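Local coordinates for septation protein imp2 (Schizosaccharomyces pombe, PDB 5C1F) that anchors the cytokinetic machinery to the membrane by binding phospholipids through its F-BAR domain, is required for normal septation and takes part in medial-ring disassembly, at residues 245-248 / 249-253. Residues are numbered along the deposited sequence; the frame is centred on the assembly and turned at random.
Sequences ERIR and KNLEQ
E245 and K249 sit one turn apart near the C-terminal end of the long helix 162-252, and their side chains cross at an angle, with OE2 of E245 4.0 Å from CE of K249. The ammonium itself lies beyond salt-bridge range, NZ of K249 being 4.5 Å from OE2 of E245, and it makes a long ion pair with E252 further along. What holds the carboxylate is R248: its NH2 gives a nearly straight hydrogen bond (169°), part of a salt bridge, to OE1 of E245 at 3.0 Å, and its NE a weak one to OE2. OE1 lies in the guanidinium plane, yet the arginine reaches it from well above the carboxylate plane, so the two flat groups are not coplanar. E245 gets there by leaving the backbone with CG anti to N (chi1 -160°) and then bending at chi2. The same guanidinium is hydrogen-bonded to the second subunit, NH1 to the T230 hydroxyl and NH2 to that of S234, while W227 of that subunit packs on R248. An alanine in place of E245 would probably leave the R248 guanidinium without its nearer acid, with D241 a long, weak partner, and freer to turn from those hydroxyls. Next to R248, I247 and L251 run alongside each other in the same direction, CG2 of I247 3.8 Å from CD1 of L251. The backbone holds these side chains in step through regular i to i+4 bonds, such as L251 N to I247 O (2.9 Å). The apolar branches pack against helix 69-155 and the second subunit, and beside them the acid of E245 probably balances the charge of an arginine buried at the same F-BAR dimer interface.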
loop_
_atom_site.group_PDB
_atom_site.type_symbol
_atom_site.label_atom_id
_atom_site.label_comp_id
_atom_site.label_asym_id
_atom_site.label_seq_id
_atom_site.Cartn_x
_atom_site.Cartn_y
_atom_site.Cartn_z
ATOM N N GLU A 245 4.842 -16.325 0.496
ATOM C CA GLU A 245 5.040 -17.745 0.729
ATOM C C GLU A 245 5.876 -18.348 -0.392
ATOM O O GLU A 245 6.721 -19.209 -0.152
ATOM C CB GLU A 245 3.697 -18.465 0.845
ATOM C CG GLU A 245 3.787 -19.811 1.545
ATOM C CD GLU A 245 4.118 -19.680 3.021
ATOM O OE1 GLU A 245 3.341 -19.023 3.751
ATOM O OE2 GLU A 245 5.153 -20.230 3.453
ATOM N N ARG A 246 5.651 -17.882 -1.616
ATOM C CA ARG A 246 6.418 -18.374 -2.756
ATOM C C ARG A 246 7.886 -17.943 -2.660
ATOM O O ARG A 246 8.782 -18.691 -3.056
ATOM C CB ARG A 246 5.793 -17.902 -4.073
ATOM C CG ARG A 246 4.451 -18.572 -4.379
ATOM C CD ARG A 246 3.960 -18.311 -5.806
ATOM N NE ARG A 246 3.644 -16.906 -6.051
ATOM C CZ ARG A 246 2.456 -16.351 -5.827
ATOM N NH1 ARG A 246 1.460 -17.080 -5.340
ATOM N NH2 ARG A 246 2.266 -15.063 -6.084
ATOM N N ILE A 247 8.136 -16.753 -2.116
ATOM C CA ILE A 247 9.508 -16.304 -1.891
ATOM C C ILE A 247 10.195 -17.228 -0.887
ATOM O O ILE A 247 11.316 -17.683 -1.113
ATOM C CB ILE A 247 9.572 -14.850 -1.378
ATOM C CG1 ILE A 247 8.988 -13.890 -2.415
ATOM C CG2 ILE A 247 11.006 -14.465 -1.057
ATOM C CD1 ILE A 247 8.848 -12.457 -1.932
ATOM N N ARG A 248 9.499 -17.523 0.208
ATOM C CA ARG A 248 10.031 -18.406 1.242
ATOM C C ARG A 248 10.294 -19.815 0.724
ATOM O O ARG A 248 11.280 -20.436 1.102
ATOM C CB ARG A 248 9.079 -18.466 2.438
ATOM C CG ARG A 248 8.993 -17.166 3.207
ATOM C CD ARG A 248 8.324 -17.361 4.554
ATOM N NE ARG A 248 6.871 -17.399 4.455
ATOM C CZ ARG A 248 6.095 -16.322 4.519
ATOM N NH1 ARG A 248 6.639 -15.120 4.677
ATOM N NH2 ARG A 248 4.778 -16.443 4.428
ATOM N N LYS A 249 9.413 -20.317 -0.139
ATOM C CA LYS A 249 9.585 -21.658 -0.698
ATOM C C LYS A 249 10.833 -21.708 -1.564
ATOM O O LYS A 249 11.565 -22.693 -1.554
ATOM C CB LYS A 249 8.361 -22.083 -1.512
ATOM C CG LYS A 249 7.124 -22.315 -0.670
ATOM C CD LYS A 249 7.387 -23.327 0.432
ATOM C CE LYS A 249 6.175 -23.479 1.338
ATOM N NZ LYS A 249 6.429 -24.446 2.441
ATOM N N ASN A 250 11.074 -20.631 -2.303
ATOM C CA ASN A 250 12.269 -20.527 -3.126
ATOM C C ASN A 250 13.531 -20.438 -2.275
ATOM O O ASN A 250 14.557 -21.041 -2.595
ATOM C CB ASN A 250 12.170 -19.315 -4.047
ATOM C CG ASN A 250 13.365 -19.184 -4.964
ATOM O OD1 ASN A 250 14.284 -18.413 -4.696
ATOM N ND2 ASN A 250 13.359 -19.943 -6.054
ATOM N N LEU A 251 13.446 -19.685 -1.184
ATOM C CA LEU A 251 14.568 -19.539 -0.264
ATOM C C LEU A 251 14.893 -20.860 0.429
ATOM O O LEU A 251 16.064 -21.199 0.614
ATOM C CB LEU A 251 14.268 -18.452 0.770
ATOM C CG LEU A 251 14.245 -17.016 0.235
ATOM C CD1 LEU A 251 13.635 -16.053 1.246
ATOM C CD2 LEU A 251 15.647 -16.561 -0.147
ATOM N N GLU A 252 13.856 -21.605 0.805
ATOM C CA GLU A 252 14.030 -22.923 1.415
ATOM C C GLU A 252 14.826 -23.874 0.524
ATOM O O GLU A 252 15.584 -24.707 1.017
ATOM C CB GLU A 252 12.672 -23.551 1.734
ATOM C CG GLU A 252 11.971 -22.971 2.946
ATOM C CD GLU A 252 10.632 -23.638 3.216
ATOM O OE1 GLU A 252 10.162 -24.409 2.352
ATOM O OE2 GLU A 252 10.049 -23.393 4.293
ATOM N N GLN A 253 14.646 -23.748 -0.786
ATOM C CA GLN A 253 15.304 -24.638 -1.739
ATOM C C GLN A 253 16.678 -24.129 -2.171
ATOM O O GLN A 253 17.363 -24.771 -2.964
ATOM C CB GLN A 253 14.421 -24.837 -2.970
ATOM C CG GLN A 253 13.137 -25.599 -2.686
ATOM C CD GLN A 253 13.401 -26.992 -2.144
ATOM O OE1 GLN A 253 12.933 -27.347 -1.063
ATOM N NE2 GLN A 253 14.152 -27.788 -2.897
#